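Local coordinates for protein predicted acetamidase/formamidase (Thermoanaerobacter tengcongensis, PDB 3TKK) that binds zinc and calcium ions and probably hydrolyses carbon-nitrogen bonds, other than peptide bonds, in linear amides, at residues His11-Phe16 / Leu179-Asp184; Tyr5-Asp10 / Gly64-Glu69; Asn60-Pro65 / Ile146-Pro151. One frame throughout, in Å; residues are numbered along the deposited sequence.

Contact 1 of 3, residues His11-Phe16 / Leu179-Asp184. With ZN (zinc ion), chain F; CA (calcium ion), chain G.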
ATOM      1  N   HIS A  11      19.363 -11.429  26.669  1.00 24.56           N
ATOM      2  CA  HIS A  11      18.475 -12.580  26.484  1.00 25.58           C
ATOM      3  C   HIS A  11      17.887 -12.508  25.092  1.00 22.94           C
ATOM      4  O   HIS A  11      16.937 -11.759  24.876  1.00 24.16           O
ATOM      5  CB  HIS A  11      17.344 -12.581  27.515  1.00 23.86           C
ATOM      6  CG  HIS A  11      17.809 -12.638  28.934  1.00 26.35           C
ATOM      7  ND1 HIS A  11      17.762 -13.791  29.689  1.00 26.48           N
ATOM      8  CD2 HIS A  11      18.308 -11.675  29.738  1.00 25.41           C
ATOM      9  CE1 HIS A  11      18.235 -13.527  30.895  1.00 27.77           C
ATOM     10  NE2 HIS A  11      18.550 -12.246  30.948  1.00 28.16           N
ATOM     11  N   HIS A  12      18.401 -13.237  24.115  1.00 25.45           N
ATOM     12  CA  HIS A  12      17.833 -13.058  22.791  1.00 25.52           C
ATOM     13  C   HIS A  12      17.892 -14.393  22.017  1.00 24.19           C
ATOM     14  O   HIS A  12      18.666 -15.282  22.399  1.00 26.40           O
ATOM     15  CB  HIS A  12      18.620 -12.002  21.947  1.00 26.66           C
ATOM     16  CG  HIS A  12      20.120 -12.112  22.055  1.00 31.93           C
ATOM     17  ND1 HIS A  12      20.849 -13.091  21.401  1.00 34.62           N
ATOM     18  CD2 HIS A  12      21.036 -11.360  22.729  1.00 31.33           C
ATOM     19  CE1 HIS A  12      22.139 -12.943  21.661  1.00 33.82           C
ATOM     20  NE2 HIS A  12      22.287 -11.885  22.438  1.00 32.45           N
ATOM     21  N   ILE A  13      17.192 -14.433  20.885  1.00 21.65           N
ATOM     22  CA  ILE A  13      17.142 -15.657  20.066  1.00 21.95           C
ATOM     23  C   ILE A  13      17.391 -15.294  18.605  1.00 22.90           C
ATOM     24  O   ILE A  13      17.158 -14.141  18.180  1.00 23.13           O
ATOM     25  CB  ILE A  13      15.750 -16.219  20.118  1.00 21.72           C
ATOM     26  CG1 ILE A  13      14.742 -15.174  19.562  1.00 24.91           C
ATOM     27  CG2 ILE A  13      15.389 -16.681  21.622  1.00 26.76           C
ATOM     28  CD1 ILE A  13      13.423 -15.631  19.742  1.00 26.09           C
ATOM     29  N   PHE A  14      17.703 -16.291  17.778  1.00 23.22           N
ATOM     30  CA  PHE A  14      17.890 -16.016  16.377  1.00 27.37           C
ATOM     31  C   PHE A  14      16.754 -16.650  15.544  1.00 27.93           C
ATOM     32  O   PHE A  14      16.628 -16.377  14.375  1.00 25.53           O
ATOM     33  CB  PHE A  14      19.317 -16.555  15.939  1.00 31.68           C
ATOM     34  CG  PHE A  14      20.431 -15.659  16.478  1.00 34.54           C
ATOM     35  CD1 PHE A  14      20.651 -14.398  15.888  1.00 33.89           C
ATOM     36  CD2 PHE A  14      21.116 -16.004  17.639  1.00 35.01           C
ATOM     37  CE1 PHE A  14      21.613 -13.551  16.398  1.00 37.70           C
ATOM     38  CE2 PHE A  14      22.061 -15.166  18.204  1.00 38.19           C
ATOM     39  CZ  PHE A  14      22.336 -13.915  17.578  1.00 38.16           C
ATOM     40  N   ALA A  15      15.987 -17.572  16.125  1.00 27.39           N
ATOM     41  CA  ALA A  15      14.867 -18.136  15.376  1.00 23.79           C
ATOM     42  C   ALA A  15      13.724 -18.255  16.331  1.00 23.67           C
ATOM     43  O   ALA A  15      13.978 -18.485  17.525  1.00 27.90           O
ATOM     44  CB  ALA A  15      15.281 -19.585  14.822  1.00 22.95           C
ATOM     45  N   PHE A  16      12.472 -18.125  15.860  1.00 22.58           N
ATOM     46  CA  PHE A  16      11.278 -18.301  16.784  1.00 25.23           C
ATOM     47  C   PHE A  16      11.035 -19.786  16.891  1.00 27.51           C
ATOM     48  O   PHE A  16      10.889 -20.463  15.846  1.00 25.71           O
ATOM     49  CB  PHE A  16      10.047 -17.551  16.266  1.00 24.31           C
ATOM     50  CG  PHE A  16      10.160 -16.082  16.436  1.00 23.67           C
ATOM     51  CD1 PHE A  16      10.986 -15.318  15.625  1.00 26.88           C
ATOM     52  CD2 PHE A  16       9.468 -15.438  17.489  1.00 26.56           C
ATOM     53  CE1 PHE A  16      11.086 -13.862  15.856  1.00 22.46           C
ATOM     54  CE2 PHE A  16       9.556 -14.045  17.727  1.00 23.77           C
ATOM     55  CZ  PHE A  16      10.415 -13.276  16.920  1.00 22.28           C
ATOM     56  N   LEU A 179       5.537 -17.326  24.170  1.00 23.07           N
ATOM     57  CA  LEU A 179       6.975 -17.068  23.834  1.00 21.81           C
ATOM     58  C   LEU A 179       7.161 -15.870  22.884  1.00 21.04           C
ATOM     59  O   LEU A 179       7.501 -15.988  21.667  1.00 20.31           O
ATOM     60  CB  LEU A 179       7.630 -18.330  23.257  1.00 22.03           C
ATOM     61  CG  LEU A 179       7.626 -19.557  24.257  1.00 23.11           C
ATOM     62  CD1 LEU A 179       8.276 -20.790  23.635  1.00 23.70           C
ATOM     63  CD2 LEU A 179       8.336 -19.426  25.687  1.00 24.57           C
ATOM     64  N   LEU A 180       7.024 -14.708  23.465  1.00 20.50           N
ATOM     65  CA  LEU A 180       7.116 -13.495  22.676  1.00 19.78           C
ATOM     66  C   LEU A 180       8.532 -13.065  22.570  1.00 21.61           C
ATOM     67  O   LEU A 180       9.244 -13.121  23.591  1.00 20.21           O
ATOM     68  CB  LEU A 180       6.297 -12.452  23.337  1.00 19.87           C
ATOM     69  CG  LEU A 180       6.384 -10.977  22.823  1.00 21.95           C
ATOM     70  CD1 LEU A 180       5.606 -10.808  21.418  1.00 18.94           C
ATOM     71  CD2 LEU A 180       5.759 -10.098  23.781  1.00 19.80           C
ATOM     72  N   ALA A 181       8.985 -12.622  21.384  1.00 19.01           N
ATOM     73  CA  ALA A 181      10.348 -11.992  21.283  1.00 18.92           C
ATOM     74  C   ALA A 181      10.239 -10.855  20.218  1.00 18.41           C
ATOM     75  O   ALA A 181       9.315 -10.865  19.356  1.00 17.93           O
ATOM     76  CB  ALA A 181      11.433 -12.901  20.900  1.00 19.19           C
ATOM     77  N   LEU A 182      11.067  -9.834  20.441  1.00 20.15           N
ATOM     78  CA  LEU A 182      11.073  -8.608  19.545  1.00 17.90           C
ATOM     79  C   LEU A 182      12.474  -8.060  19.264  1.00 18.05           C
ATOM     80  O   LEU A 182      13.414  -8.172  20.062  1.00 18.58           O
ATOM     81  CB  LEU A 182      10.019  -7.560  19.896  1.00 17.86           C
ATOM     82  CG  LEU A 182      10.324  -6.887  21.319  1.00 18.50           C
ATOM     83  CD1 LEU A 182       9.656  -5.652  21.544  1.00 26.62           C
ATOM     84  CD2 LEU A 182       9.727  -7.803  22.305  1.00 22.68           C
ATOM     85  N   GLY A 183      12.649  -7.440  18.142  1.00 17.71           N
ATOM     86  CA  GLY A 183      13.871  -6.721  17.941  1.00 19.21           C
ATOM     87  C   GLY A 183      13.771  -5.935  16.626  1.00 17.60           C
ATOM     88  O   GLY A 183      12.704  -5.666  16.167  1.00 17.17           O
ATOM     89  N   ASP A 184      14.926  -5.743  15.989  1.00 19.03           N
ATOM     90  CA  ASP A 184      15.036  -5.037  14.694  1.00 19.20           C
ATOM     91  C   ASP A 184      14.313  -3.785  14.642  1.00 17.45           C
ATOM     92  O   ASP A 184      13.501  -3.639  13.684  1.00 16.97           O
ATOM     93  CB  ASP A 184      14.483  -6.019  13.600  1.00 17.17           C
ATOM     94  CG  ASP A 184      14.536  -5.471  12.187  1.00 16.97           C
ATOM     95  OD1 ASP A 184      15.519  -4.857  11.829  1.00 22.11           O
ATOM     96  OD2 ASP A 184      13.619  -5.680  11.325  1.00 17.93           O
TER
HETATM   97 ZN    ZN F 301      15.724  -3.875   9.958  0.70  7.40          ZN
HETATM   98 CA    CA G 302      13.592  -6.526   9.157  1.00  6.87          CA
HETATM   99  O   HOH W   1      15.055  -4.719   8.228  1.00  4.22           O
HETATM  100  O   HOH W   2      15.660  -7.828   9.638  1.00 13.78           O
HETATM  101  O   HOH W   3      14.555  -7.549   7.136  1.00 15.59           O
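Ala181 is met by two buried side chains, Ile13 from strand 12-13 and Phe16 from strand 15-16. The apolar part converges on Ala181 CB. Ile13 reaches it with its terminal methyl, CD1 lying 3.6 Å from CB; CG1 occupies the crowded position between the backbone N and the carbonyl carbon (chi1 60°), from which the extended chain carries CD1 to the alanine. Phe16 touches the same methyl group more loosely, with CE2 3.9 Å from Ala181 CB.

A second kind of contact sets the Phe16 ring against the backbone. Ala181 O lies at the ring edge, close to the ring plane, and CE2 and CZ each approach it to 3.6 Å. The aromatic C-H edge, rather than the pi face, is thus offered to the carbonyl oxygen. No hydrogen bond joins the two segments: strand 12-13 and strand 180-186 both pair instead with strand 62-69, which lies between them. His154 meets the Phe16 ring with its own ring.

Metal coordination takes over at the far end of 179-184. Asp184 is a bridging carboxylate, with OD1 2.1 Å from the zinc ion and OD2 2.3 Å from the calcium ion. Water 1 links the same pair, 2.0 Å from the zinc ion and 2.5 Å from the calcium ion. His186 and Glu200 also bind the zinc ion, and Asn157 and Asp159 the calcium ion. One strand therefore passes from an apolar core into a two-metal site, and a water held by both cations would be expected to be strongly polarised.

Contact 2 of 3, residues Tyr5-Asp10 / Gly64-Glu69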
ATOM      1  N   TYR A   5       8.682  -5.259  34.482  1.00 28.88           N
ATOM      2  CA  TYR A   5      10.032  -5.791  34.409  1.00 29.68           C
ATOM      3  C   TYR A   5      10.857  -5.155  33.298  1.00 28.14           C
ATOM      4  O   TYR A   5      10.342  -4.719  32.274  1.00 27.95           O
ATOM      5  CB  TYR A   5      10.029  -7.328  34.153  1.00 28.98           C
ATOM      6  CG  TYR A   5       9.180  -8.033  35.187  1.00 31.53           C
ATOM      7  CD1 TYR A   5       7.959  -8.569  34.853  1.00 30.53           C
ATOM      8  CD2 TYR A   5       9.637  -8.193  36.460  1.00 31.43           C
ATOM      9  CE1 TYR A   5       7.166  -9.228  35.785  1.00 30.75           C
ATOM     10  CE2 TYR A   5       8.850  -8.827  37.444  1.00 34.13           C
ATOM     11  CZ  TYR A   5       7.616  -9.361  37.089  1.00 31.43           C
ATOM     12  OH  TYR A   5       6.846  -9.986  38.051  1.00 30.21           O
ATOM     13  N   SER A   6      12.155  -5.213  33.453  1.00 27.16           N
ATOM     14  CA  SER A   6      13.063  -4.794  32.381  1.00 27.74           C
ATOM     15  C   SER A   6      13.810  -6.009  31.868  1.00 25.74           C
ATOM     16  O   SER A   6      14.304  -6.820  32.652  1.00 30.59           O
ATOM     17  CB  SER A   6      13.980  -3.739  33.017  1.00 32.72           C
ATOM     18  OG  SER A   6      15.239  -3.843  32.428  1.00 40.68           O
ATOM     19  N   LEU A   7      13.885  -6.215  30.572  1.00 24.93           N
ATOM     20  CA  LEU A   7      14.483  -7.399  30.023  1.00 24.24           C
ATOM     21  C   LEU A   7      15.628  -6.897  29.104  1.00 24.19           C
ATOM     22  O   LEU A   7      15.395  -6.163  28.115  1.00 23.45           O
ATOM     23  CB  LEU A   7      13.482  -8.140  29.148  1.00 25.70           C
ATOM     24  CG  LEU A   7      14.000  -9.424  28.499  1.00 22.91           C
ATOM     25  CD1 LEU A   7      14.503 -10.357  29.609  1.00 25.20           C
ATOM     26  CD2 LEU A   7      12.851 -10.060  27.694  1.00 23.21           C
ATOM     27  N   SER A   8      16.844  -7.373  29.389  1.00 24.79           N
ATOM     28  CA  SER A   8      17.994  -6.864  28.692  1.00 26.82           C
ATOM     29  C   SER A   8      18.317  -7.724  27.450  1.00 29.75           C
ATOM     30  O   SER A   8      17.903  -8.883  27.339  1.00 29.36           O
ATOM     31  CB  SER A   8      19.093  -6.780  29.771  1.00 32.74           C
ATOM     32  OG  SER A   8      20.366  -6.786  29.202  1.00 41.53           O
ATOM     33  N   ALA A   9      19.086  -7.152  26.525  1.00 28.78           N
ATOM     34  CA  ALA A   9      19.295  -7.672  25.242  1.00 27.20           C
ATOM     35  C   ALA A   9      20.227  -8.889  25.207  1.00 27.37           C
ATOM     36  O   ALA A   9      20.255  -9.533  24.182  1.00 25.86           O
ATOM     37  CB  ALA A   9      19.772  -6.555  24.297  1.00 27.10           C
ATOM     38  N   ASP A  10      20.836  -9.227  26.350  1.00 24.85           N
ATOM     39  CA  ASP A  10      21.616 -10.430  26.501  1.00 31.07           C
ATOM     40  C   ASP A  10      20.700 -11.623  26.511  1.00 28.72           C
ATOM     41  O   ASP A  10      21.199 -12.712  26.357  1.00 28.86           O
ATOM     42  CB  ASP A  10      22.565 -10.473  27.724  1.00 34.12           C
ATOM     43  CG  ASP A  10      21.923 -10.009  29.029  1.00 37.39           C
ATOM     44  OD1 ASP A  10      20.899  -9.300  29.046  1.00 39.16           O
ATOM     45  OD2 ASP A  10      22.537 -10.258  30.102  1.00 43.62           O
ATOM     46  N   GLY A  64      14.145 -11.819  24.180  1.00 21.06           N
ATOM     47  CA  GLY A  64      13.138 -12.786  24.578  1.00 20.95           C
ATOM     48  C   GLY A  64      13.730 -14.211  24.624  1.00 22.04           C
ATOM     49  O   GLY A  64      14.978 -14.423  24.596  1.00 21.97           O
ATOM     50  N   PRO A  65      12.854 -15.222  24.729  1.00 21.67           N
ATOM     51  CA  PRO A  65      11.407 -15.070  24.667  1.00 21.30           C
ATOM     52  C   PRO A  65      10.784 -14.834  26.033  1.00 22.07           C
ATOM     53  O   PRO A  65      11.374 -15.119  27.079  1.00 22.43           O
ATOM     54  CB  PRO A  65      10.930 -16.415  24.046  1.00 21.52           C
ATOM     55  CG  PRO A  65      12.098 -17.381  24.259  1.00 22.26           C
ATOM     56  CD  PRO A  65      13.288 -16.616  24.821  1.00 22.39           C
ATOM     57  N   ILE A  66       9.650 -14.174  26.025  1.00 21.45           N
ATOM     58  CA  ILE A  66       8.883 -13.946  27.234  1.00 22.00           C
ATOM     59  C   ILE A  66       7.725 -14.967  27.325  1.00 22.36           C
ATOM     60  O   ILE A  66       6.897 -15.076  26.412  1.00 21.99           O
ATOM     61  CB  ILE A  66       8.284 -12.550  27.095  1.00 22.30           C
ATOM     62  CG1 ILE A  66       9.438 -11.530  26.934  1.00 21.40           C
ATOM     63  CG2 ILE A  66       7.285 -12.241  28.265  1.00 22.34           C
ATOM     64  CD1 ILE A  66       8.914 -10.098  26.278  1.00 20.90           C
ATOM     65  N   PHE A  67       7.698 -15.728  28.406  1.00 23.20           N
ATOM     66  CA  PHE A  67       6.600 -16.666  28.642  1.00 23.85           C
ATOM     67  C   PHE A  67       5.537 -15.888  29.352  1.00 24.08           C
ATOM     68  O   PHE A  67       5.831 -15.220  30.374  1.00 26.73           O
ATOM     69  CB  PHE A  67       7.128 -17.814  29.505  1.00 24.67           C
ATOM     70  CG  PHE A  67       6.186 -18.874  29.738  1.00 25.41           C
ATOM     71  CD1 PHE A  67       6.271 -20.102  29.012  1.00 25.87           C
ATOM     72  CD2 PHE A  67       5.165 -18.705  30.653  1.00 26.06           C
ATOM     73  CE1 PHE A  67       5.393 -21.145  29.261  1.00 28.80           C
ATOM     74  CE2 PHE A  67       4.227 -19.740  30.914  1.00 27.74           C
ATOM     75  CZ  PHE A  67       4.359 -20.994  30.256  1.00 30.05           C
ATOM     76  N   VAL A  68       4.308 -15.936  28.805  1.00 25.11           N
ATOM     77  CA  VAL A  68       3.234 -15.177  29.347  1.00 24.45           C
ATOM     78  C   VAL A  68       2.287 -16.174  29.970  1.00 26.60           C
ATOM     79  O   VAL A  68       1.676 -16.930  29.279  1.00 26.60           O
ATOM     80  CB  VAL A  68       2.493 -14.343  28.242  1.00 26.37           C
ATOM     81  CG1 VAL A  68       1.249 -13.670  28.849  1.00 25.10           C
ATOM     82  CG2 VAL A  68       3.531 -13.285  27.651  1.00 22.87           C
ATOM     83  N   GLU A  69       2.186 -16.172  31.286  1.00 26.39           N
ATOM     84  CA  GLU A  69       1.298 -17.114  31.988  1.00 28.83           C
ATOM     85  C   GLU A  69      -0.146 -17.043  31.520  1.00 30.45           C
ATOM     86  O   GLU A  69      -0.673 -15.973  31.513  1.00 31.38           O
ATOM     87  CB  GLU A  69       1.358 -16.905  33.522  1.00 28.91           C
ATOM     88  CG  GLU A  69       2.612 -17.635  34.042  1.00 32.64           C
ATOM     89  CD  GLU A  69       2.911 -17.481  35.528  1.00 35.84           C
ATOM     90  OE1 GLU A  69       2.105 -16.947  36.318  1.00 36.13           O
ATOM     91  OE2 GLU A  69       4.019 -17.912  35.885  1.00 37.68           O
TER
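Leu7 CD2 is laid against the segment 64-69, resting on the side chain of Ile66 and on the backbone of Gly64. This apolar contact is small and wholly buried. CD2 lies 3.8 Å from Ile66 CG1 and a little farther, 4.2 Å, from the terminal CD1; the two side chains cross at a slant. In Leu7, CG is anti to the backbone N (chi1 180°), which extends the branch across to the other strand. Val26 packs on Ile66, and Thr63 on Leu7, widening the same apolar layer.

The backbone contact is looser: Leu7 CD2 is 4.1 Å from Gly64 N. With phi at 131°, any CB on Gly64 would be jammed against the carbonyl O of Thr63, reason enough for glycine; a cis peptide bond to Pro65 follows.

Polar bonds bypass the interface. Ser8 OG is hydrogen-bonded to Asp10 OD1 at 2.6 Å, from 42° above the carboxylate plane, and also to Glu35 OE1; its single proton must be shared, or one carboxylate may be protonated. Ala9 N is bonded to Glu35 OE1 too, and Glu69 forms a salt bridge with Lys27.

Strand 4-7 is an outermost strand of the nine-stranded mixed sheet within this chain, while strand 62-69 belongs to the other mixed sheet. Aliphatic side chains meeting without cross-strand hydrogen bonds are what sheet-on-sheet packing looks like.

Contact 3 of 3, residues Asn60-Pro65 / Ile146-Pro151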
ATOM      1  N   ASN A  60      19.359 -10.218  13.059  1.00 43.36           N
ATOM      2  CA  ASN A  60      18.017 -10.141  13.685  1.00 40.35           C
ATOM      3  C   ASN A  60      17.838 -10.736  15.081  1.00 39.37           C
ATOM      4  O   ASN A  60      16.823 -11.485  15.276  1.00 38.38           O
ATOM      5  CB  ASN A  60      16.932 -10.851  12.835  1.00 41.12           C
ATOM      6  CG  ASN A  60      16.751 -10.220  11.503  1.00 43.66           C
ATOM      7  OD1 ASN A  60      16.897 -10.865  10.428  1.00 47.64           O
ATOM      8  ND2 ASN A  60      16.447  -8.945  11.533  1.00 42.95           N
ATOM      9  N   PRO A  61      18.732 -10.380  16.057  1.00 33.96           N
ATOM     10  CA  PRO A  61      18.590 -11.093  17.304  1.00 31.18           C
ATOM     11  C   PRO A  61      17.332 -10.528  17.888  1.00 27.75           C
ATOM     12  O   PRO A  61      17.162  -9.377  17.886  1.00 26.84           O
ATOM     13  CB  PRO A  61      19.869 -10.709  18.096  1.00 33.44           C
ATOM     14  CG  PRO A  61      20.328  -9.367  17.449  1.00 33.50           C
ATOM     15  CD  PRO A  61      19.820  -9.403  16.032  1.00 31.35           C
ATOM     16  N   ALA A  62      16.415 -11.340  18.346  1.00 22.58           N
ATOM     17  CA  ALA A  62      15.234 -10.800  19.008  1.00 22.33           C
ATOM     18  C   ALA A  62      15.343 -10.958  20.531  1.00 19.72           C
ATOM     19  O   ALA A  62      15.636 -12.023  21.029  1.00 24.63           O
ATOM     20  CB  ALA A  62      14.009 -11.555  18.465  1.00 18.77           C
ATOM     21  N   THR A  63      14.989  -9.949  21.294  1.00 21.78           N
ATOM     22  CA  THR A  63      15.101 -10.065  22.719  1.00 20.29           C
ATOM     23  C   THR A  63      13.907 -10.910  23.212  1.00 20.24           C
ATOM     24  O   THR A  63      12.784 -10.754  22.691  1.00 19.67           O
ATOM     25  CB  THR A  63      15.139  -8.693  23.362  1.00 20.67           C
ATOM     26  OG1 THR A  63      16.306  -8.020  22.852  1.00 20.73           O
ATOM     27  CG2 THR A  63      15.197  -8.834  24.964  1.00 21.29           C
ATOM     28  N   GLY A  64      14.145 -11.819  24.180  1.00 21.06           N
ATOM     29  CA  GLY A  64      13.138 -12.786  24.578  1.00 20.95           C
ATOM     30  C   GLY A  64      13.730 -14.211  24.624  1.00 22.04           C
ATOM     31  O   GLY A  64      14.978 -14.423  24.596  1.00 21.97           O
ATOM     32  N   PRO A  65      12.854 -15.222  24.729  1.00 21.67           N
ATOM     33  CA  PRO A  65      11.407 -15.070  24.667  1.00 21.30           C
ATOM     34  C   PRO A  65      10.784 -14.834  26.033  1.00 22.07           C
ATOM     35  O   PRO A  65      11.374 -15.119  27.079  1.00 22.43           O
ATOM     36  CB  PRO A  65      10.930 -16.415  24.046  1.00 21.52           C
ATOM     37  CG  PRO A  65      12.098 -17.381  24.259  1.00 22.26           C
ATOM     38  CD  PRO A  65      13.288 -16.616  24.821  1.00 22.39           C
ATOM     39  N   ILE A 146      11.549 -21.185  13.027  1.00 37.03           N
ATOM     40  CA  ILE A 146      11.575 -20.229  11.944  1.00 36.86           C
ATOM     41  C   ILE A 146      12.528 -19.075  12.213  1.00 35.82           C
ATOM     42  O   ILE A 146      12.319 -18.254  13.055  1.00 29.14           O
ATOM     43  CB  ILE A 146      10.147 -19.760  11.529  1.00 36.49           C
ATOM     44  CG1 ILE A 146       9.326 -20.987  11.047  1.00 36.11           C
ATOM     45  CG2 ILE A 146      10.220 -18.682  10.377  1.00 35.14           C
ATOM     46  CD1 ILE A 146       7.763 -20.741  10.817  1.00 34.93           C
ATOM     47  N   ASN A 147      13.603 -19.040  11.456  1.00 39.24           N
ATOM     48  CA  ASN A 147      14.565 -17.934  11.578  1.00 41.17           C
ATOM     49  C   ASN A 147      13.949 -16.536  11.689  1.00 39.02           C
ATOM     50  O   ASN A 147      13.068 -16.202  10.883  1.00 34.65           O
ATOM     51  CB  ASN A 147      15.470 -17.986  10.338  1.00 47.29           C
ATOM     52  CG  ASN A 147      16.681 -17.090  10.468  1.00 51.30           C
ATOM     53  OD1 ASN A 147      16.664 -15.887  10.096  1.00 53.15           O
ATOM     54  ND2 ASN A 147      17.760 -17.664  10.996  1.00 54.31           N
ATOM     55  N   CYS A 148      14.466 -15.732  12.658  1.00 35.72           N
ATOM     56  CA  CYS A 148      14.132 -14.327  12.900  1.00 38.43           C
ATOM     57  C   CYS A 148      13.897 -13.424  11.726  1.00 33.65           C
ATOM     58  O   CYS A 148      13.108 -12.505  11.833  1.00 36.07           O
ATOM     59  CB  CYS A 148      15.228 -13.710  13.804  1.00 41.54           C
ATOM     60  SG  CYS A 148      14.811 -14.289  15.408  1.00 50.75           S
ATOM     61  N   GLY A 149      14.604 -13.671  10.628  1.00 32.25           N
ATOM     62  CA  GLY A 149      14.461 -12.883   9.375  1.00 28.58           C
ATOM     63  C   GLY A 149      13.258 -13.277   8.516  1.00 29.59           C
ATOM     64  O   GLY A 149      13.051 -12.696   7.454  1.00 28.58           O
ATOM     65  N   THR A 150      12.491 -14.299   8.914  1.00 29.89           N
ATOM     66  CA  THR A 150      11.348 -14.721   8.053  1.00 30.62           C
ATOM     67  C   THR A 150      10.039 -14.440   8.795  1.00 28.03           C
ATOM     68  O   THR A 150       9.937 -14.717  10.001  1.00 30.87           O
ATOM     69  CB  THR A 150      11.505 -16.208   7.825  1.00 34.97           C
ATOM     70  OG1 THR A 150      12.671 -16.398   7.003  1.00 37.42           O
ATOM     71  CG2 THR A 150      10.309 -16.829   7.104  1.00 35.05           C
ATOM     72  N   PRO A 151       9.076 -13.783   8.152  1.00 21.59           N
ATOM     73  CA  PRO A 151       7.743 -13.702   8.792  1.00 18.16           C
ATOM     74  C   PRO A 151       6.821 -14.830   8.590  1.00 19.99           C
ATOM     75  O   PRO A 151       6.889 -15.513   7.562  1.00 21.98           O
ATOM     76  CB  PRO A 151       7.066 -12.522   8.098  1.00 18.55           C
ATOM     77  CG  PRO A 151       7.707 -12.396   6.761  1.00 17.59           C
ATOM     78  CD  PRO A 151       9.114 -13.112   6.836  1.00 21.90           C
TER
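Asn60 and Cys148 press together where a type I beta turn, Asn147 to Thr150, abuts the loop leading into strand 62-69. In the tight part these two residues are buried. Asn60 O is 3.1 Å from Cys148 CB, a short C-H to oxygen approach, and the two CB atoms of Asn60 and Cys148 are 3.5 Å apart. Asn60 CG is anti to the carbonyl carbon and beside the backbone N (chi1 -63°), which brings the amide alongside the turn. There, at the edge of the tight part, OD1 lies 3.3 Å from Gly149 CA.

Packing slackens toward strand 62-69: Cys148 SG reaches Ala62 CB only at 4.2 Å, a van der Waals contact at the margin. Ala62 is nevertheless well enclosed, since Ile13 and Ala181 pack on it from neighbouring strands. No hydrogen bond crosses between the two segments, whose meeting consists of van der Waals contacts and C-H to oxygen approaches.

On the other flank the turn runs out to solvent. Asn147 is exposed and makes no close contact with 60-65, yet its side chain accepts a hydrogen bond within the turn, and Thr150 N closes the turn on Asn147 O at 2.8 Å. Gly149 and Thr150 remain partly exposed.

The buried side also borders the metal site. Asn60 packs against Asp184, and its side chain is about 4 Å from the calcium ion and about 5 Å from the zinc ion; Gly149 O accepts a hydrogen bond from ND2 of the calcium ligand Asn157. The Asx turn itself is fixed by Gly149 N, which donates to Asn147 OD1 at 3.1 Å with an N-H...O angle of 164°, the donor lying 34° out of the amide carbonyl plane.

Overall arrangement
Strand 62-69 ties the three contacts together, supplying one side of contacts 2 and 3, which share Gly64 and Pro65, and pairing with both strands 12-13 and 180-186 of contact 1. Contacts 1 and 3 nearly coincide, with centres about 4 Å apart: Leu182 O is 2.7 Å from Thr63 N, and Phe16 N is 2.8 Å from Ile146 O, both probable hydrogen bonds. Contact 2 lies farther out, its centre about 9 Å from that of contact 1 and about 14 Å from that of contact 3, away from the metal site. Contacts 1 and 3 both reach the zinc-calcium site, through Asp184, which bridges the metals, and Asn60, which packs on Asp184.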